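Long-range contact in UBX domain-containing protein 7 (Homo sapiens, PDB 5X3P), which acts as a ubiquitin-binding adapter linking neddylated cullin-RING ligases to the segregase VCP/p97, which its UBX domain, the part crystallised here, engages: residues 43-57 / 69-82. The protein carries 1 engineered substitution. Numbering follows the deposited sequence.
Sequences NERFELLTNFPRRKL and AGLCPQETVFVQER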
ATOM      1  N   ASN A  43       7.616   8.647  -0.785  1.00 21.12           N
ATOM      2  CA  ASN A  43       7.546   7.889  -2.031  1.00 23.96           C
ATOM      3  C   ASN A  43       8.807   7.971  -2.896  1.00 27.11           C
ATOM      4  O   ASN A  43       9.145   7.023  -3.612  1.00 27.21           O
ATOM      5  CB  ASN A  43       6.329   8.337  -2.843  1.00 26.28           C
ATOM      6  CG  ASN A  43       6.179   7.558  -4.135  1.00 28.26           C
ATOM      7  OD1 ASN A  43       5.859   6.365  -4.113  1.00 22.49           O
ATOM      8  ND2 ASN A  43       6.403   8.229  -5.271  1.00 26.84           N
ATOM      9  N   GLU A  44       9.498   9.107  -2.834  1.00 24.76           N
ATOM     10  CA  GLU A  44      10.741   9.288  -3.593  1.00 29.19           C
ATOM     11  C   GLU A  44      11.836   8.298  -3.198  1.00 22.30           C
ATOM     12  O   GLU A  44      12.753   8.045  -3.976  1.00 24.65           O
ATOM     13  CB  GLU A  44      11.271  10.734  -3.487  1.00 35.10           C
ATOM     14  CG  GLU A  44      10.578  11.614  -2.445  1.00 45.77           C
ATOM     15  CD  GLU A  44       9.137  11.959  -2.816  1.00 54.99           C
ATOM     16  OE1 GLU A  44       8.886  12.264  -4.001  1.00 58.56           O
ATOM     17  OE2 GLU A  44       8.258  11.900  -1.926  1.00 54.21           O
ATOM     18  N   ARG A  45      11.739   7.738  -1.994  1.00 18.20           N
ATOM     19  CA  ARG A  45      12.768   6.833  -1.467  1.00 21.91           C
ATOM     20  C   ARG A  45      12.240   5.406  -1.218  1.00 20.93           C
ATOM     21  O   ARG A  45      13.028   4.443  -1.210  1.00 19.00           O
ATOM     22  CB  ARG A  45      13.365   7.395  -0.157  1.00 23.01           C
ATOM     23  CG  ARG A  45      14.562   6.613   0.382  1.00 31.75           C
ATOM     24  CD  ARG A  45      15.020   7.116   1.763  1.00 41.28           C
ATOM     25  NE  ARG A  45      16.180   6.379   2.267  1.00 44.31           N
ATOM     26  CZ  ARG A  45      17.290   6.954   2.723  1.00 49.22           C
ATOM     27  NH1 ARG A  45      17.394   8.278   2.740  1.00 50.82           N
ATOM     28  NH2 ARG A  45      18.297   6.208   3.165  1.00 50.58           N
ATOM     29  N   PHE A  46      10.928   5.277  -1.009  1.00 21.29           N
ATOM     30  CA  PHE A  46      10.307   3.978  -0.690  1.00 18.60           C
ATOM     31  C   PHE A  46       9.180   3.618  -1.652  1.00 20.64           C
ATOM     32  O   PHE A  46       8.537   4.503  -2.227  1.00 22.12           O
ATOM     33  CB  PHE A  46       9.771   3.965   0.745  1.00 19.88           C
ATOM     34  CG  PHE A  46      10.838   4.165   1.783  1.00 19.77           C
ATOM     35  CD1 PHE A  46      11.195   5.446   2.192  1.00 15.74           C
ATOM     36  CD2 PHE A  46      11.506   3.077   2.325  1.00 16.87           C
ATOM     37  CE1 PHE A  46      12.206   5.638   3.140  1.00 22.44           C
ATOM     38  CE2 PHE A  46      12.525   3.252   3.264  1.00 21.34           C
ATOM     39  CZ  PHE A  46      12.876   4.532   3.680  1.00 24.18           C
ATOM     40  N   GLU A  47       8.946   2.320  -1.837  1.00 15.61           N
ATOM     41  CA  GLU A  47       7.864   1.852  -2.706  1.00 15.39           C
ATOM     42  C   GLU A  47       7.092   0.785  -1.941  1.00 15.03           C
ATOM     43  O   GLU A  47       7.566   0.292  -0.899  1.00 15.06           O
ATOM     44  CB  GLU A  47       8.416   1.270  -4.000  1.00 15.96           C
ATOM     45  CG  GLU A  47       9.397   0.093  -3.814  1.00 16.47           C
ATOM     46  CD  GLU A  47       9.913  -0.418  -5.140  1.00 20.69           C
ATOM     47  OE1 GLU A  47       9.092  -0.569  -6.065  1.00 20.52           O
ATOM     48  OE2 GLU A  47      11.131  -0.648  -5.273  1.00 24.02           O
ATOM     49  N   LEU A  48       5.908   0.435  -2.420  1.00 14.72           N
ATOM     50  CA  LEU A  48       5.085  -0.530  -1.708  1.00 14.38           C
ATOM     51  C   LEU A  48       5.016  -1.799  -2.554  1.00 14.67           C
ATOM     52  O   LEU A  48       4.916  -1.727  -3.780  1.00 15.46           O
ATOM     53  CB  LEU A  48       3.684   0.043  -1.449  1.00 16.43           C
ATOM     54  CG  LEU A  48       3.725   1.451  -0.844  1.00 19.45           C
ATOM     55  CD1 LEU A  48       2.343   2.091  -0.834  1.00 21.93           C
ATOM     56  CD2 LEU A  48       4.294   1.395   0.559  1.00 15.82           C
ATOM     57  N   LEU A  49       5.101  -2.953  -1.903  1.00 15.24           N
ATOM     58  CA  LEU A  49       4.979  -4.243  -2.581  1.00 18.07           C
ATOM     59  C   LEU A  49       3.989  -5.072  -1.799  1.00 15.36           C
ATOM     60  O   LEU A  49       4.100  -5.145  -0.585  1.00 16.06           O
ATOM     61  CB  LEU A  49       6.320  -4.975  -2.616  1.00 18.75           C
ATOM     62  CG  LEU A  49       7.266  -4.622  -3.762  1.00 30.49           C
ATOM     63  CD1 LEU A  49       8.059  -3.370  -3.435  1.00 36.88           C
ATOM     64  CD2 LEU A  49       8.202  -5.786  -4.096  1.00 29.16           C
ATOM     65  N   THR A  50       3.018  -5.690  -2.470  1.00 15.22           N
ATOM     66  CA  THR A  50       2.100  -6.581  -1.757  1.00 23.05           C
ATOM     67  C   THR A  50       2.711  -7.961  -1.719  1.00 21.88           C
ATOM     68  O   THR A  50       3.442  -8.334  -2.636  1.00 19.14           O
ATOM     69  CB  THR A  50       0.697  -6.656  -2.405  1.00 21.61           C
ATOM     70  OG1 THR A  50       0.822  -7.119  -3.761  1.00 15.12           O
ATOM     71  CG2 THR A  50       0.011  -5.290  -2.360  1.00 19.25           C
ATOM     72  N   ASN A  51       2.400  -8.733  -0.680  1.00 28.73           N
ATOM     73  CA  ASN A  51       2.994 -10.069  -0.551  1.00 31.39           C
ATOM     74  C   ASN A  51       2.412 -11.118  -1.509  1.00 27.35           C
ATOM     75  O   ASN A  51       3.124 -11.691  -2.334  1.00 24.02           O
ATOM     76  CB  ASN A  51       2.899 -10.589   0.885  1.00 29.72           C
ATOM     77  CG  ASN A  51       3.761 -11.830   1.105  1.00 29.28           C
ATOM     78  OD1 ASN A  51       4.839 -11.956   0.525  1.00 28.97           O
ATOM     79  ND2 ASN A  51       3.273 -12.758   1.917  1.00 34.16           N
ATOM     80  N   PHE A  52       1.117 -11.381  -1.364  1.00 23.45           N
ATOM     81  CA  PHE A  52       0.415 -12.317  -2.231  1.00 21.54           C
ATOM     82  C   PHE A  52      -1.006 -11.827  -2.465  1.00 16.05           C
ATOM     83  O   PHE A  52      -1.751 -11.642  -1.509  1.00 23.16           O
ATOM     84  CB  PHE A  52       0.393 -13.743  -1.650  1.00 18.00           C
ATOM     85  CG  PHE A  52      -0.185 -14.771  -2.608  1.00 25.07           C
ATOM     86  CD1 PHE A  52      -1.564 -14.958  -2.706  1.00 27.46           C
ATOM     87  CD2 PHE A  52       0.646 -15.512  -3.436  1.00 26.64           C
ATOM     88  CE1 PHE A  52      -2.100 -15.873  -3.597  1.00 24.25           C
ATOM     89  CE2 PHE A  52       0.119 -16.443  -4.320  1.00 26.11           C
ATOM     90  CZ  PHE A  52      -1.261 -16.614  -4.408  1.00 26.30           C
ATOM     91  N   PRO A  53      -1.390 -11.598  -3.737  1.00 25.45           N
ATOM     92  CA  PRO A  53      -0.530 -11.635  -4.936  1.00 21.72           C
ATOM     93  C   PRO A  53       0.616 -10.620  -4.866  1.00 21.95           C
ATOM     94  O   PRO A  53       0.535  -9.620  -4.130  1.00 19.64           O
ATOM     95  CB  PRO A  53      -1.489 -11.285  -6.087  1.00 26.32           C
ATOM     96  CG  PRO A  53      -2.792 -10.845  -5.429  1.00 25.77           C
ATOM     97  CD  PRO A  53      -2.816 -11.414  -4.062  1.00 25.62           C
ATOM     98  N   ARG A  54       1.699 -10.913  -5.577  1.00 18.88           N
ATOM     99  CA  ARG A  54       2.861 -10.043  -5.564  1.00 22.74           C
ATOM    100  C   ARG A  54       2.667  -8.930  -6.588  1.00 22.07           C
ATOM    101  O   ARG A  54       2.434  -9.184  -7.767  1.00 21.27           O
ATOM    102  CB  ARG A  54       4.134 -10.826  -5.873  1.00 26.31           C
ATOM    103  CG  ARG A  54       5.386  -9.960  -5.900  1.00 37.52           C
ATOM    104  CD  ARG A  54       6.633 -10.797  -6.131  1.00 50.96           C
ATOM    105  NE  ARG A  54       7.814  -9.978  -6.428  1.00 63.24           N
ATOM    106  CZ  ARG A  54       8.641  -9.487  -5.507  1.00 67.08           C
ATOM    107  NH1 ARG A  54       8.416  -9.718  -4.218  1.00 66.15           N
ATOM    108  NH2 ARG A  54       9.691  -8.758  -5.874  1.00 68.18           N
ATOM    109  N   ARG A  55       2.770  -7.691  -6.131  1.00 18.69           N
ATOM    110  CA  ARG A  55       2.535  -6.548  -6.994  1.00 17.53           C
ATOM    111  C   ARG A  55       3.505  -5.458  -6.587  1.00 20.26           C
ATOM    112  O   ARG A  55       3.722  -5.236  -5.400  1.00 21.45           O
ATOM    113  CB  ARG A  55       1.095  -6.049  -6.813  1.00 15.12           C
ATOM    114  CG  ARG A  55       0.015  -6.894  -7.503  1.00 20.54           C
ATOM    115  CD  ARG A  55      -1.366  -6.463  -7.034  1.00 17.92           C
ATOM    116  NE  ARG A  55      -1.414  -6.774  -5.629  1.00 32.22           N
ATOM    117  CZ  ARG A  55      -2.375  -7.424  -5.004  1.00 26.48           C
ATOM    118  NH1 ARG A  55      -3.485  -7.814  -5.617  1.00 25.46           N
ATOM    119  NH2 ARG A  55      -2.202  -7.654  -3.728  1.00 29.73           N
ATOM    120  N   LYS A  56       4.100  -4.789  -7.565  1.00 16.10           N
ATOM    121  CA  LYS A  56       4.849  -3.579  -7.276  1.00 18.68           C
ATOM    122  C   LYS A  56       3.862  -2.440  -7.471  1.00 15.62           C
ATOM    123  O   LYS A  56       3.527  -2.097  -8.614  1.00 16.15           O
ATOM    124  CB  LYS A  56       6.031  -3.436  -8.234  1.00 29.01           C
ATOM    125  CG  LYS A  56       6.970  -4.640  -8.272  1.00 35.34           C
ATOM    126  CD  LYS A  56       8.286  -4.358  -7.550  1.00 42.42           C
ATOM    127  CE  LYS A  56       9.350  -5.423  -7.864  1.00 47.44           C
ATOM    128  NZ  LYS A  56       9.833  -5.385  -9.283  1.00 49.08           N
ATOM    129  N   LEU A  57       3.360  -1.884  -6.372  1.00 15.07           N
ATOM    130  CA  LEU A  57       2.328  -0.856  -6.455  1.00 14.65           C
ATOM    131  C   LEU A  57       2.900   0.434  -7.040  1.00 16.72           C
ATOM    132  O   LEU A  57       2.170   1.289  -7.575  1.00 15.82           O
ATOM    133  CB  LEU A  57       1.709  -0.603  -5.072  1.00 14.09           C
ATOM    134  CG  LEU A  57       1.117  -1.805  -4.328  1.00 14.51           C
ATOM    135  CD1 LEU A  57       0.521  -1.338  -2.995  1.00 13.34           C
ATOM    136  CD2 LEU A  57       0.018  -2.434  -5.166  1.00 18.25           C
ATOM    137  N   ALA A  69      -6.854  -1.366  -8.931  1.00 19.96           N
ATOM    138  CA  ALA A  69      -5.510  -1.947  -8.785  1.00 16.82           C
ATOM    139  C   ALA A  69      -5.574  -3.470  -8.653  1.00 22.59           C
ATOM    140  O   ALA A  69      -4.562  -4.165  -8.800  1.00 25.56           O
ATOM    141  CB  ALA A  69      -4.795  -1.331  -7.597  1.00 13.45           C
ATOM    142  N   GLY A  70      -6.769  -3.991  -8.379  1.00 22.05           N
ATOM    143  CA  GLY A  70      -6.954  -5.425  -8.223  1.00 18.28           C
ATOM    144  C   GLY A  70      -6.549  -5.982  -6.870  1.00 19.65           C
ATOM    145  O   GLY A  70      -6.276  -7.181  -6.749  1.00 16.70           O
ATOM    146  N   LEU A  71      -6.517  -5.131  -5.844  1.00 17.89           N
ATOM    147  CA  LEU A  71      -6.158  -5.593  -4.496  1.00 15.92           C
ATOM    148  C   LEU A  71      -7.211  -6.564  -3.979  1.00 17.01           C
ATOM    149  O   LEU A  71      -8.388  -6.484  -4.370  1.00 13.44           O
ATOM    150  CB  LEU A  71      -6.029  -4.423  -3.522  1.00 17.48           C
ATOM    151  CG  LEU A  71      -4.883  -3.445  -3.782  1.00 23.20           C
ATOM    152  CD1 LEU A  71      -4.514  -2.758  -2.474  1.00 29.14           C
ATOM    153  CD2 LEU A  71      -3.672  -4.141  -4.403  1.00 21.92           C
ATOM    154  N   CYS A  72      -6.782  -7.488  -3.116  1.00 13.98           N
ATOM    155  CA  CYS A  72      -7.687  -8.455  -2.490  1.00 14.45           C
ATOM    156  C   CYS A  72      -8.330  -7.836  -1.251  1.00 14.77           C
ATOM    157  O   CYS A  72      -7.938  -6.731  -0.844  1.00 12.60           O
ATOM    158  CB  CYS A  72      -6.911  -9.715  -2.119  1.00 15.58           C
ATOM    159  SG  CYS A  72      -6.167 -10.525  -3.563  1.00 19.19           S
ATOM    160  N   PRO A  73      -9.332  -8.518  -0.656  1.00 13.45           N
ATOM    161  CA  PRO A  73      -9.965  -7.937   0.540  1.00 11.63           C
ATOM    162  C   PRO A  73      -8.976  -7.720   1.679  1.00 14.59           C
ATOM    163  O   PRO A  73      -9.149  -6.814   2.493  1.00 16.86           O
ATOM    164  CB  PRO A  73     -10.975  -9.011   0.946  1.00 14.50           C
ATOM    165  CG  PRO A  73     -11.407  -9.598  -0.378  1.00 18.03           C
ATOM    166  CD  PRO A  73     -10.094  -9.688  -1.157  1.00 14.80           C
ATOM    167  N   GLN A  74      -7.938  -8.547   1.735  1.00 14.06           N
ATOM    168  CA  GLN A  74      -6.900  -8.379   2.735  1.00 14.52           C
ATOM    169  C   GLN A  74      -5.551  -8.458   2.047  1.00 17.26           C
ATOM    170  O   GLN A  74      -5.349  -9.326   1.189  1.00 12.28           O
ATOM    171  CB  GLN A  74      -7.035  -9.488   3.778  1.00 11.64           C
ATOM    172  CG  GLN A  74      -8.427  -9.537   4.428  1.00 11.39           C
ATOM    173  CD  GLN A  74      -8.488 -10.559   5.536  1.00 17.08           C
ATOM    174  OE1 GLN A  74      -7.823 -11.605   5.470  1.00 14.85           O
ATOM    175  NE2 GLN A  74      -9.246 -10.249   6.584  1.00 13.43           N
ATOM    176  N   GLU A  75      -4.640  -7.554   2.416  1.00 12.28           N
ATOM    177  CA  GLU A  75      -3.311  -7.504   1.811  1.00 12.54           C
ATOM    178  C   GLU A  75      -2.259  -7.236   2.846  1.00 14.22           C
ATOM    179  O   GLU A  75      -2.506  -6.527   3.829  1.00 14.89           O
ATOM    180  CB  GLU A  75      -3.239  -6.379   0.773  1.00 12.33           C
ATOM    181  CG  GLU A  75      -4.166  -6.558  -0.397  1.00 15.16           C
ATOM    182  CD  GLU A  75      -3.588  -7.513  -1.429  1.00 22.79           C
ATOM    183  OE1 GLU A  75      -2.417  -7.928  -1.274  1.00 21.85           O
ATOM    184  OE2 GLU A  75      -4.275  -7.837  -2.431  1.00 14.18           O
ATOM    185  N   THR A  76      -1.070  -7.782   2.610  1.00 12.82           N
ATOM    186  CA  THR A  76       0.098  -7.425   3.392  1.00 12.86           C
ATOM    187  C   THR A  76       1.001  -6.583   2.485  1.00 15.54           C
ATOM    188  O   THR A  76       1.372  -7.020   1.381  1.00 14.50           O
ATOM    189  CB  THR A  76       0.851  -8.676   3.861  1.00 15.12           C
ATOM    190  OG1 THR A  76       0.044  -9.406   4.793  1.00 19.70           O
ATOM    191  CG2 THR A  76       2.160  -8.288   4.535  1.00 16.11           C
ATOM    192  N   VAL A  77       1.330  -5.367   2.928  1.00 12.96           N
ATOM    193  CA  VAL A  77       2.090  -4.443   2.095  1.00 13.19           C
ATOM    194  C   VAL A  77       3.449  -4.203   2.740  1.00 14.09           C
ATOM    195  O   VAL A  77       3.523  -3.701   3.872  1.00 13.76           O
ATOM    196  CB  VAL A  77       1.372  -3.089   1.931  1.00 12.83           C
ATOM    197  CG1 VAL A  77       2.179  -2.170   1.000  1.00 15.38           C
ATOM    198  CG2 VAL A  77      -0.038  -3.277   1.364  1.00 12.56           C
ATOM    199  N   PHE A  78       4.515  -4.559   2.024  1.00 14.34           N
ATOM    200  CA  PHE A  78       5.871  -4.267   2.481  1.00 15.75           C
ATOM    201  C   PHE A  78       6.320  -2.898   2.000  1.00 22.42           C
ATOM    202  O   PHE A  78       6.216  -2.583   0.819  1.00 18.35           O
ATOM    203  CB  PHE A  78       6.830  -5.332   1.974  1.00 17.76           C
ATOM    204  CG  PHE A  78       6.546  -6.684   2.530  1.00 22.89           C
ATOM    205  CD1 PHE A  78       7.029  -7.037   3.784  1.00 22.39           C
ATOM    206  CD2 PHE A  78       5.767  -7.599   1.827  1.00 26.16           C
ATOM    207  CE1 PHE A  78       6.753  -8.289   4.324  1.00 24.68           C
ATOM    208  CE2 PHE A  78       5.485  -8.856   2.367  1.00 26.73           C
ATOM    209  CZ  PHE A  78       5.976  -9.199   3.610  1.00 24.19           C
ATOM    210  N   VAL A  79       6.818  -2.088   2.922  1.00 21.22           N
ATOM    211  CA  VAL A  79       7.430  -0.822   2.561  1.00 22.10           C
ATOM    212  C   VAL A  79       8.924  -1.085   2.353  1.00 22.13           C
ATOM    213  O   VAL A  79       9.624  -1.476   3.286  1.00 23.56           O
ATOM    214  CB  VAL A  79       7.188   0.240   3.657  1.00 17.89           C
ATOM    215  CG1 VAL A  79       7.768   1.583   3.255  1.00 17.13           C
ATOM    216  CG2 VAL A  79       5.705   0.372   3.931  1.00 15.26           C
ATOM    217  N   GLN A  80       9.400  -0.899   1.121  1.00 15.61           N
ATOM    218  CA  GLN A  80      10.792  -1.194   0.767  1.00 19.09           C
ATOM    219  C   GLN A  80      11.486   0.067   0.318  1.00 20.63           C
ATOM    220  O   GLN A  80      10.856   0.951  -0.257  1.00 17.94           O
ATOM    221  CB  GLN A  80      10.856  -2.175  -0.398  1.00 23.54           C
ATOM    222  CG  GLN A  80      10.548  -3.599  -0.052  1.00 34.83           C
ATOM    223  CD  GLN A  80      10.693  -4.505  -1.252  1.00 41.60           C
ATOM    224  OE1 GLN A  80      11.257  -4.117  -2.282  1.00 41.24           O
ATOM    225  NE2 GLN A  80      10.182  -5.721  -1.130  1.00 48.83           N
ATOM    226  N   GLU A  81      12.794   0.126   0.536  1.00 18.66           N
ATOM    227  CA  GLU A  81      13.595   1.226   0.014  1.00 21.75           C
ATOM    228  C   GLU A  81      13.797   0.982  -1.483  1.00 24.50           C
ATOM    229  O   GLU A  81      14.066  -0.162  -1.899  1.00 22.22           O
ATOM    230  CB  GLU A  81      14.946   1.261   0.735  1.00 23.68           C
ATOM    231  CG  GLU A  81      15.699   2.574   0.614  1.00 34.42           C
ATOM    232  CD  GLU A  81      16.975   2.593   1.448  1.00 35.99           C
ATOM    233  OE1 GLU A  81      18.072   2.600   0.852  1.00 37.93           O
ATOM    234  OE2 GLU A  81      16.870   2.590   2.694  1.00 39.79           O
ATOM    235  N   ARG A  82      13.649   2.027  -2.303  1.00 17.94           N
ATOM    236  CA  ARG A  82      13.849   1.863  -3.751  1.00 21.29           C
ATOM    237  C   ARG A  82      15.295   1.482  -4.087  1.00 28.42           C
ATOM    238  O   ARG A  82      16.216   1.711  -3.291  1.00 25.89           O
ATOM    239  CB  ARG A  82      13.414   3.122  -4.519  1.00 21.55           C
ATOM    240  CG  ARG A  82      11.933   3.449  -4.341  1.00 17.39           C
ATOM    241  CD  ARG A  82      11.529   4.691  -5.118  1.00 18.74           C
ATOM    242  NE  ARG A  82      10.099   4.972  -4.961  1.00 16.60           N
ATOM    243  CZ  ARG A  82       9.151   4.496  -5.753  1.00 18.25           C
ATOM    244  NH1 ARG A  82       9.483   3.709  -6.764  1.00 19.36           N
ATOM    245  NH2 ARG A  82       7.876   4.797  -5.523  1.00 17.55           N
TER
HETATM  246  O   HOH W   1      13.010  -1.979  -3.708  1.00 34.23           O
HETATM  247  O   HOH W   2      -0.736  -9.305   0.337  1.00 16.57           O
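Asn43 receives the guanidinium of Arg82 side-on: NE of Arg82 donates to the backbone O of Asn43 over 2.6 Å, nearly in line with the carbonyl (174°), while NH2 of Arg82 reaches Asn43 OD1 at 2.9 Å from above the amide plane. That OD1 also bonds Tyr62, and Arg82 NH1 bonds Ser58. The extended Arg82 chain passes along Arg45 O, which accepts the Arg82 backbone N. CB of Glu47 sits 3.7 Å from Arg82 CZ, centred over one guanidinium face. With an alanine here instead of Arg82, Asn43 O is likely to lose its guanidinium donor and Ser58 its partner. Strand 46-50 pairs antiparallel with 77-81; Glu47 and Leu49 each exchange two backbone bonds, with Gln80 and Phe78 respectively. Leu48 packs on Val77 and Val79, its CB 3.6 Å from Val77 CG1, on the face covered by helix 29-38; on the other, Leu49 CD1 lies against the Gln80 amide. Asn51 CB meets the Phe78 ring edge at CE2 (3.4 Å). Phe52-Pro53-Arg54, with a cis peptide before Pro53, probably binds p97, as in other UBX domains; Pro53 CD touches Cys72 SG (3.5 Å). Arg55 bends at chi3 (-64°), its NE bonding Thr50 OG1 (2.9 Å), and faces Glu75 in a salt bridge of doubtful length; Leu71 CD2 lies over one face, 3.6 Å from Arg55 CZ. The chemistry implies a backbone-bonded ubiquitin-like sheet, apolar on the helix side and mixed on the other.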